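PDB 1QP8: formate dehydrogenase, which binds NADPH and probably acts as a D-2-hydroxyacid dehydrogenase, perhaps reducing substrates such as glyoxylate or hydroxypyruvate. Local coordinates for residues 204-209 with 213-218; 221-224 with 229-232. All blocks are in the same frame, centred on the assembly; numbering follows the deposited sequence.

Contact 1 (204-209 with 213-218). With NDP (NADPH dihydro-nicotinamide-adenine-dinucleotide phosphate), chain C.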
ATOM      1  N   ALA A 204      -8.481 -14.179   5.302  1.00 58.02           N
ATOM      2  CA  ALA A 204      -8.539 -13.229   4.191  1.00 58.02           C
ATOM      3  C   ALA A 204      -9.004 -11.803   4.449  1.00 58.02           C
ATOM      4  O   ALA A 204      -9.705 -11.504   5.415  1.00 58.02           O
ATOM      5  CB  ALA A 204      -9.365 -13.818   3.055  1.00 51.43           C
ATOM      6  N   VAL A 205      -8.603 -10.944   3.517  1.00 52.96           N
ATOM      7  CA  VAL A 205      -8.893  -9.522   3.497  1.00 52.96           C
ATOM      8  C   VAL A 205      -9.632  -9.234   2.196  1.00 52.96           C
ATOM      9  O   VAL A 205      -9.039  -9.322   1.130  1.00 52.96           O
ATOM     10  CB  VAL A 205      -7.595  -8.715   3.422  1.00 34.66           C
ATOM     11  CG1 VAL A 205      -7.909  -7.249   3.163  1.00 34.66           C
ATOM     12  CG2 VAL A 205      -6.788  -8.902   4.682  1.00 34.66           C
ATOM     13  N   PHE A 206     -10.905  -8.876   2.268  1.00 38.35           N
ATOM     14  CA  PHE A 206     -11.667  -8.585   1.059  1.00 38.35           C
ATOM     15  C   PHE A 206     -11.811  -7.081   0.903  1.00 38.35           C
ATOM     16  O   PHE A 206     -12.431  -6.433   1.735  1.00 38.35           O
ATOM     17  CB  PHE A 206     -13.064  -9.194   1.155  1.00 50.84           C
ATOM     18  CG  PHE A 206     -13.852  -9.087  -0.108  1.00 50.84           C
ATOM     19  CD1 PHE A 206     -13.930 -10.159  -0.985  1.00 50.84           C
ATOM     20  CD2 PHE A 206     -14.494  -7.900  -0.444  1.00 50.84           C
ATOM     21  CE1 PHE A 206     -14.639 -10.051  -2.184  1.00 50.84           C
ATOM     22  CE2 PHE A 206     -15.205  -7.777  -1.639  1.00 50.84           C
ATOM     23  CZ  PHE A 206     -15.277  -8.855  -2.509  1.00 50.84           C
ATOM     24  N   VAL A 207     -11.257  -6.525  -0.164  1.00 44.88           N
ATOM     25  CA  VAL A 207     -11.359  -5.092  -0.408  1.00 44.88           C
ATOM     26  C   VAL A 207     -12.404  -4.736  -1.483  1.00 44.88           C
ATOM     27  O   VAL A 207     -12.318  -5.213  -2.613  1.00 44.88           O
ATOM     28  CB  VAL A 207     -10.003  -4.538  -0.862  1.00 36.92           C
ATOM     29  CG1 VAL A 207     -10.148  -3.084  -1.284  1.00 36.92           C
ATOM     30  CG2 VAL A 207      -8.984  -4.696   0.257  1.00 36.92           C
ATOM     31  N   ASN A 208     -13.397  -3.917  -1.141  1.00 45.88           N
ATOM     32  CA  ASN A 208     -14.378  -3.513  -2.148  1.00 45.88           C
ATOM     33  C   ASN A 208     -14.198  -2.043  -2.444  1.00 45.88           C
ATOM     34  O   ASN A 208     -14.216  -1.221  -1.538  1.00 45.88           O
ATOM     35  CB  ASN A 208     -15.812  -3.742  -1.697  1.00 42.63           C
ATOM     36  CG  ASN A 208     -16.805  -3.439  -2.805  1.00 42.63           C
ATOM     37  OD1 ASN A 208     -16.475  -3.532  -3.988  1.00 42.63           O
ATOM     38  ND2 ASN A 208     -18.026  -3.082  -2.429  1.00 42.63           N
ATOM     39  N   VAL A 209     -14.039  -1.702  -3.714  1.00 47.74           N
ATOM     40  CA  VAL A 209     -13.827  -0.312  -4.063  1.00 47.74           C
ATOM     41  C   VAL A 209     -14.823   0.130  -5.146  1.00 47.74           C
ATOM     42  O   VAL A 209     -14.912   1.301  -5.483  1.00 47.74           O
ATOM     43  CB  VAL A 209     -12.336  -0.099  -4.484  1.00 39.70           C
ATOM     44  CG1 VAL A 209     -12.133  -0.484  -5.926  1.00 39.70           C
ATOM     45  CG2 VAL A 209     -11.913   1.315  -4.215  1.00 39.70           C
ATOM     46  N   GLU A 213     -23.450  -2.982  -3.806  1.00 47.72           N
ATOM     47  CA  GLU A 213     -24.544  -3.874  -4.187  1.00 47.72           C
ATOM     48  C   GLU A 213     -24.082  -5.164  -4.857  1.00 47.72           C
ATOM     49  O   GLU A 213     -24.825  -6.146  -4.912  1.00 47.72           O
ATOM     50  CB  GLU A 213     -25.512  -3.138  -5.115  1.00 70.42           C
ATOM     51  CG  GLU A 213     -26.328  -2.013  -4.454  1.00 70.42           C
ATOM     52  CD  GLU A 213     -25.503  -0.785  -4.053  1.00 70.42           C
ATOM     53  OE1 GLU A 213     -24.341  -0.651  -4.503  1.00 70.42           O
ATOM     54  OE2 GLU A 213     -26.035   0.063  -3.291  1.00 70.42           O
ATOM     55  N   VAL A 214     -22.848  -5.150  -5.356  1.00 47.94           N
ATOM     56  CA  VAL A 214     -22.246  -6.301  -6.023  1.00 47.94           C
ATOM     57  C   VAL A 214     -22.070  -7.448  -5.044  1.00 47.94           C
ATOM     58  O   VAL A 214     -21.950  -8.609  -5.433  1.00 47.94           O
ATOM     59  CB  VAL A 214     -20.881  -5.919  -6.601  1.00 46.97           C
ATOM     60  CG1 VAL A 214     -20.119  -7.138  -7.029  1.00 46.97           C
ATOM     61  CG2 VAL A 214     -21.081  -5.010  -7.778  1.00 46.97           C
ATOM     62  N   LEU A 215     -22.045  -7.109  -3.764  1.00 59.94           N
ATOM     63  CA  LEU A 215     -21.900  -8.097  -2.709  1.00 59.94           C
ATOM     64  C   LEU A 215     -23.224  -8.201  -1.971  1.00 59.94           C
ATOM     65  O   LEU A 215     -23.868  -7.190  -1.695  1.00 59.94           O
ATOM     66  CB  LEU A 215     -20.836  -7.647  -1.720  1.00 55.34           C
ATOM     67  CG  LEU A 215     -19.417  -7.430  -2.230  1.00 55.34           C
ATOM     68  CD1 LEU A 215     -18.766  -6.246  -1.500  1.00 55.34           C
ATOM     69  CD2 LEU A 215     -18.623  -8.704  -2.020  1.00 55.34           C
ATOM     70  N   ASP A 216     -23.641  -9.418  -1.656  1.00 54.28           N
ATOM     71  CA  ASP A 216     -24.878  -9.602  -0.923  1.00 54.28           C
ATOM     72  C   ASP A 216     -24.584  -9.116   0.487  1.00 54.28           C
ATOM     73  O   ASP A 216     -23.831  -9.760   1.230  1.00 54.28           O
ATOM     74  CB  ASP A 216     -25.272 -11.088  -0.945  1.00 54.64           C
ATOM     75  CG  ASP A 216     -26.303 -11.452   0.114  1.00 54.64           C
ATOM     76  OD1 ASP A 216     -27.295 -10.714   0.312  1.00 54.64           O
ATOM     77  OD2 ASP A 216     -26.113 -12.512   0.742  1.00 54.64           O
ATOM     78  N   ARG A 217     -25.166  -7.970   0.841  1.00 50.26           N
ATOM     79  CA  ARG A 217     -24.949  -7.380   2.153  1.00 50.26           C
ATOM     80  C   ARG A 217     -25.055  -8.385   3.308  1.00 50.26           C
ATOM     81  O   ARG A 217     -24.186  -8.429   4.182  1.00 50.26           O
ATOM     82  CB  ARG A 217     -25.916  -6.227   2.380  1.00 48.54           C
ATOM     83  CG  ARG A 217     -25.378  -5.257   3.393  1.00 48.54           C
ATOM     84  CD  ARG A 217     -26.404  -4.253   3.862  1.00 48.54           C
ATOM     85  NE  ARG A 217     -26.663  -4.444   5.285  1.00 48.54           N
ATOM     86  CZ  ARG A 217     -26.817  -3.453   6.155  1.00 48.54           C
ATOM     87  NH1 ARG A 217     -26.738  -2.202   5.744  1.00 48.54           N
ATOM     88  NH2 ARG A 217     -27.041  -3.713   7.435  1.00 48.54           N
ATOM     89  N   ASP A 218     -26.097  -9.206   3.310  1.00 53.02           N
ATOM     90  CA  ASP A 218     -26.256 -10.184   4.374  1.00 53.02           C
ATOM     91  C   ASP A 218     -25.109 -11.180   4.455  1.00 53.02           C
ATOM     92  O   ASP A 218     -24.726 -11.608   5.545  1.00 53.02           O
ATOM     93  CB  ASP A 218     -27.572 -10.929   4.208  1.00 65.51           C
ATOM     94  CG  ASP A 218     -28.737 -10.173   4.795  1.00 65.51           C
ATOM     95  OD1 ASP A 218     -28.568  -8.979   5.111  1.00 65.51           O
ATOM     96  OD2 ASP A 218     -29.827 -10.760   4.940  1.00 65.51           O
TER
HETATM   97  PA  NDP C 310     -14.772   0.018 -16.548  0.70 54.47           P
HETATM   98  O1A NDP C 310     -16.258   0.192 -16.565  0.70 54.47           O
HETATM   99  O2A NDP C 310     -14.681   1.380 -15.979  0.70 54.47           O
HETATM  100  O5B NDP C 310     -15.090  -1.464 -15.897  0.70 54.47           O
HETATM  101  C5B NDP C 310     -15.110  -2.513 -16.948  0.70 54.47           C
HETATM  102  C4B NDP C 310     -14.396  -3.813 -16.426  0.70 54.47           C
HETATM  103  O4B NDP C 310     -15.215  -4.637 -15.509  0.70 54.47           O
HETATM  104  C3B NDP C 310     -14.055  -4.846 -17.571  0.70 54.47           C
HETATM  105  O3B NDP C 310     -13.051  -5.742 -17.127  0.70 54.47           O
HETATM  106  C2B NDP C 310     -15.455  -5.431 -17.755  0.70 54.47           C
HETATM  107  O2B NDP C 310     -15.729  -6.521 -18.558  0.70 54.47           O
HETATM  108  C1B NDP C 310     -15.854  -5.630 -16.352  0.70 54.47           C
HETATM  109  N9A NDP C 310     -17.260  -5.820 -16.198  0.70 54.47           N
HETATM  110  C8A NDP C 310     -18.321  -4.976 -16.394  0.70 54.47           C
HETATM  111  N7A NDP C 310     -19.487  -5.556 -16.107  0.70 54.47           N
HETATM  112  C5A NDP C 310     -19.131  -6.823 -15.716  0.70 54.47           C
HETATM  113  C6A NDP C 310     -19.916  -7.956 -15.288  0.70 54.47           C
HETATM  114  N6A NDP C 310     -21.258  -7.858 -15.230  0.70 54.47           N
HETATM  115  N1A NDP C 310     -19.234  -9.123 -14.963  0.70 54.47           N
HETATM  116  C2A NDP C 310     -17.849  -9.142 -15.062  0.70 54.47           C
HETATM  117  N3A NDP C 310     -17.062  -8.154 -15.449  0.70 54.47           N
HETATM  118  C4A NDP C 310     -17.779  -7.007 -15.746  0.70 54.47           C
HETATM  119  O3  NDP C 310     -13.749  -0.120 -15.367  0.70 54.47           O
HETATM  120  PN  NDP C 310     -13.280   0.504 -13.923  0.70 54.47           P
HETATM  121  O1N NDP C 310     -12.112  -0.227 -13.381  0.70 54.47           O
HETATM  122  O2N NDP C 310     -13.008   1.975 -14.009  0.70 54.47           O
HETATM  123  O5D NDP C 310     -14.584   0.305 -12.911  0.70 54.47           O
HETATM  124  C5D NDP C 310     -15.654   1.277 -12.982  0.70 54.47           C
HETATM  125  C4D NDP C 310     -16.645   0.909 -11.865  0.70 54.47           C
HETATM  126  O4D NDP C 310     -15.987   1.053 -10.583  0.70 54.47           O
HETATM  127  C3D NDP C 310     -17.836   1.866 -11.855  0.70 54.47           C
HETATM  128  O3D NDP C 310     -18.835   1.360 -12.726  0.70 54.47           O
HETATM  129  C2D NDP C 310     -18.206   1.897 -10.348  0.70 54.47           C
HETATM  130  O2D NDP C 310     -19.194   0.907 -10.024  0.70 54.47           O
HETATM  131  C1D NDP C 310     -16.852   1.708  -9.623  0.70 54.47           C
HETATM  132  N1N NDP C 310     -16.231   3.032  -9.141  0.70 54.47           N
HETATM  133  C2N NDP C 310     -16.032   3.148  -7.722  0.70 54.47           C
HETATM  134  C3N NDP C 310     -15.460   4.361  -7.266  0.70 54.47           C
HETATM  135  C7N NDP C 310     -15.228   4.520  -5.713  0.70 54.47           C
HETATM  136  O7N NDP C 310     -14.572   5.473  -5.335  0.70 54.47           O
HETATM  137  N7N NDP C 310     -15.776   3.579  -4.896  0.70 54.47           N
HETATM  138  C4N NDP C 310     -15.068   5.465  -8.116  0.70 54.47           C
HETATM  139  C5N NDP C 310     -15.326   5.202  -9.510  0.70 54.47           C
HETATM  140  C6N NDP C 310     -15.870   4.069 -10.034  0.70 54.47           C
HETATM  141  P2B NDP C 310     -16.258  -6.116 -20.121  0.70 54.47           P
HETATM  142  O1X NDP C 310     -16.461  -7.538 -20.583  0.70 54.47           O
HETATM  143  O2X NDP C 310     -17.495  -5.330 -19.863  0.70 54.47           O
HETATM  144  O3X NDP C 310     -15.163  -5.367 -20.712  0.70 54.47           O
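Leu-215 reaches back from the loop before helix 217-226 to meet Phe-206 and Asn-208, two residues on the same side of strand 205-208. The leucine can be followed outward. CB leaves the loop toward the strand, and CG is anti to the carbonyl carbon (chi1 -60°), which sends the branch point on in that direction. CG is still a little outside close contact, and the touching is done by the two methyls, CD2 facing the phenylalanine and CD1 mainly the asparagine. CD2 is 3.4 Å from Phe-206 CZ and 3.6 Å from Phe-206 CE2, meeting the far end of the ring obliquely. CD1 lies 3.4 Å from Asn-208 ND2 and 3.7 Å from Asn-208 CG, and it is also 3.9 Å from Phe-206 CE2. The fork thus bridges side chains two positions apart on the strand, both coming from the opposite direction to the leucine.

Asn-208 OD1 receives a weak hydrogen bond from Gly-210 N. On the loop side, Leu-215 O accepts a hydrogen bond from Trp-238 NE1, and Asp-216 is the N-cap residue of the helix, its OD2 weakly bonded to Gly-219 N. Just past the strand comes Val-209, an NADPH-binding residue whose O lies close to N7N of the nicotinamide carboxamide.

This is the strand-to-helix half of a Rossmann beta-alpha-beta unit, and it illustrates how such a connection can be anchored by one forked aliphatic side chain. No hydrogen bond or salt bridge crosses between the segments. The chemistry therefore implies an apolar seat for the loop, while the hydrogen bonds named here run to partners outside the two segments and cofactor contact is made by the residue just after the strand.

Contact 2 (221-224 with 229-232)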
ATOM      1  N   LEU A 221     -21.943  -9.559   6.167  1.00 51.20           N
ATOM      2  CA  LEU A 221     -22.238  -9.451   7.576  1.00 51.20           C
ATOM      3  C   LEU A 221     -22.054 -10.808   8.243  1.00 51.20           C
ATOM      4  O   LEU A 221     -21.411 -10.933   9.288  1.00 51.20           O
ATOM      5  CB  LEU A 221     -23.679  -8.982   7.714  1.00 56.69           C
ATOM      6  CG  LEU A 221     -24.152  -8.163   8.906  1.00 56.69           C
ATOM      7  CD1 LEU A 221     -23.159  -7.051   9.255  1.00 56.69           C
ATOM      8  CD2 LEU A 221     -25.500  -7.582   8.525  1.00 56.69           C
ATOM      9  N   ARG A 222     -22.607 -11.835   7.621  1.00 45.57           N
ATOM     10  CA  ARG A 222     -22.526 -13.157   8.189  1.00 45.57           C
ATOM     11  C   ARG A 222     -21.125 -13.700   8.303  1.00 45.57           C
ATOM     12  O   ARG A 222     -20.743 -14.204   9.358  1.00 45.57           O
ATOM     13  CB  ARG A 222     -23.364 -14.130   7.382  1.00 69.62           C
ATOM     14  CG  ARG A 222     -23.007 -15.559   7.675  1.00 69.62           C
ATOM     15  CD  ARG A 222     -23.912 -16.518   6.973  1.00 69.62           C
ATOM     16  NE  ARG A 222     -23.328 -17.846   7.012  1.00 69.62           N
ATOM     17  CZ  ARG A 222     -23.989 -18.964   6.755  1.00 69.62           C
ATOM     18  NH1 ARG A 222     -25.277 -18.914   6.438  1.00 69.62           N
ATOM     19  NH2 ARG A 222     -23.354 -20.130   6.819  1.00 69.62           N
ATOM     20  N   ILE A 223     -20.348 -13.627   7.230  1.00 45.40           N
ATOM     21  CA  ILE A 223     -19.001 -14.167   7.317  1.00 45.40           C
ATOM     22  C   ILE A 223     -18.161 -13.346   8.285  1.00 45.40           C
ATOM     23  O   ILE A 223     -17.297 -13.887   8.973  1.00 45.40           O
ATOM     24  CB  ILE A 223     -18.294 -14.233   5.949  1.00 40.07           C
ATOM     25  CG1 ILE A 223     -17.074 -15.148   6.068  1.00 40.07           C
ATOM     26  CG2 ILE A 223     -17.853 -12.854   5.498  1.00 40.07           C
ATOM     27  CD1 ILE A 223     -16.293 -15.310   4.789  1.00 40.07           C
ATOM     28  N   LEU A 224     -18.419 -12.041   8.347  1.00 42.41           N
ATOM     29  CA  LEU A 224     -17.669 -11.190   9.254  1.00 42.41           C
ATOM     30  C   LEU A 224     -17.920 -11.632  10.672  1.00 42.41           C
ATOM     31  O   LEU A 224     -16.997 -11.649  11.477  1.00 42.41           O
ATOM     32  CB  LEU A 224     -18.067  -9.732   9.094  1.00 35.72           C
ATOM     33  CG  LEU A 224     -17.285  -9.008   8.006  1.00 35.72           C
ATOM     34  CD1 LEU A 224     -17.956  -7.678   7.690  1.00 35.72           C
ATOM     35  CD2 LEU A 224     -15.865  -8.826   8.470  1.00 35.72           C
ATOM     36  N   GLN A 229     -10.858 -13.169  11.925  1.00 49.91           N
ATOM     37  CA  GLN A 229      -9.661 -12.814  11.177  1.00 49.91           C
ATOM     38  C   GLN A 229     -10.015 -12.332   9.768  1.00 49.91           C
ATOM     39  O   GLN A 229      -9.170 -11.761   9.065  1.00 49.91           O
ATOM     40  CB  GLN A 229      -8.741 -14.024  11.072  1.00 93.45           C
ATOM     41  CG  GLN A 229      -8.505 -14.731  12.386  1.00 93.45           C
ATOM     42  CD  GLN A 229      -7.680 -13.909  13.344  1.00 93.45           C
ATOM     43  OE1 GLN A 229      -6.498 -13.656  13.102  1.00 93.45           O
ATOM     44  NE2 GLN A 229      -8.297 -13.482  14.441  1.00 93.45           N
ATOM     45  N   PHE A 230     -11.251 -12.582   9.344  1.00 40.84           N
ATOM     46  CA  PHE A 230     -11.677 -12.150   8.026  1.00 40.84           C
ATOM     47  C   PHE A 230     -11.955 -10.644   8.082  1.00 40.84           C
ATOM     48  O   PHE A 230     -12.678 -10.162   8.954  1.00 40.84           O
ATOM     49  CB  PHE A 230     -12.941 -12.891   7.591  1.00 49.61           C
ATOM     50  CG  PHE A 230     -13.363 -12.590   6.174  1.00 49.61           C
ATOM     51  CD1 PHE A 230     -12.807 -13.275   5.106  1.00 49.61           C
ATOM     52  CD2 PHE A 230     -14.338 -11.628   5.914  1.00 49.61           C
ATOM     53  CE1 PHE A 230     -13.218 -13.010   3.795  1.00 49.61           C
ATOM     54  CE2 PHE A 230     -14.756 -11.357   4.611  1.00 49.61           C
ATOM     55  CZ  PHE A 230     -14.194 -12.051   3.551  1.00 49.61           C
ATOM     56  N   ILE A 231     -11.391  -9.904   7.144  1.00 44.32           N
ATOM     57  CA  ILE A 231     -11.579  -8.475   7.152  1.00 44.32           C
ATOM     58  C   ILE A 231     -12.215  -7.911   5.901  1.00 44.32           C
ATOM     59  O   ILE A 231     -11.860  -8.257   4.784  1.00 44.32           O
ATOM     60  CB  ILE A 231     -10.245  -7.766   7.382  1.00 33.13           C
ATOM     61  CG1 ILE A 231      -9.713  -8.122   8.770  1.00 33.13           C
ATOM     62  CG2 ILE A 231     -10.429  -6.265   7.215  1.00 33.13           C
ATOM     63  CD1 ILE A 231      -8.418  -7.441   9.101  1.00 33.13           C
ATOM     64  N   PHE A 232     -13.154  -7.009   6.110  1.00 51.90           N
ATOM     65  CA  PHE A 232     -13.845  -6.364   5.019  1.00 51.90           C
ATOM     66  C   PHE A 232     -13.429  -4.901   5.055  1.00 51.90           C
ATOM     67  O   PHE A 232     -13.717  -4.193   6.022  1.00 51.90           O
ATOM     68  CB  PHE A 232     -15.347  -6.486   5.230  1.00 42.68           C
ATOM     69  CG  PHE A 232     -16.161  -5.927   4.112  1.00 42.68           C
ATOM     70  CD1 PHE A 232     -16.100  -6.494   2.837  1.00 42.68           C
ATOM     71  CD2 PHE A 232     -17.005  -4.837   4.325  1.00 42.68           C
ATOM     72  CE1 PHE A 232     -16.871  -5.988   1.785  1.00 42.68           C
ATOM     73  CE2 PHE A 232     -17.783  -4.318   3.279  1.00 42.68           C
ATOM     74  CZ  PHE A 232     -17.715  -4.900   2.008  1.00 42.68           C
TER
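In the helix-to-strand return of the beta-alpha-beta unit, Ile-223 and Leu-224 of helix 217-226 pack on Phe-230, just before strand 231-234, and Phe-232, within it. Ile-223 uses both its branches on the Phe-230 ring. With CG1 anti to the backbone N (chi1 -164°) and the chain extended beyond it, CD1 is carried over the middle of one face, a CH-pi contact 3.9 Å from the ring centroid and only 8° off the ring normal. CG2 sits 3.6 Å from Phe-230 CE2. Leu-224 comes to the same ring at its edge, CD2 lying 4.1 Å from Phe-230 CD2, and that methyl also rests 3.5 Å from Phe-230 O. Its other methyl, CD1, is 3.8 Å from Phe-232 CB. An alanine in place of Phe-230 would remove the ring, and the Ile-223 CD1 methyl would probably lose its aromatic seat, leaving a gap between helix and strand. Asn-254 ND2 bonds both Leu-224 O and Phe-230 O, tying the two backbones together beside the apolar layer. A helix packed on the parallel strand that follows it is typical of the right-handed beta-alpha-beta crossover of Rossmann folds.

In the fold
Contacts 1 and 2 follow one another along a single beta-alpha-beta unit: the first leads from strand 205-208 into helix 217-226, the second from that helix back to strand 231-234. The strands are neighbours in the parallel sheet, joined by probable hydrogen bonds from Phe-206 N to Ile-231 O and from Ile-231 N to Ala-204 O, while the Phe-206 and Phe-232 rings pack together. Both contacts are buried and largely apolar. Contact 1, nearer the chain's centre, involves an amide and adjoins Val-209, the NADPH-binding residue just past the strand; contact 2, farther out, buries more surface and sets aliphatic methyls against two phenylalanines, with a CH-pi contact.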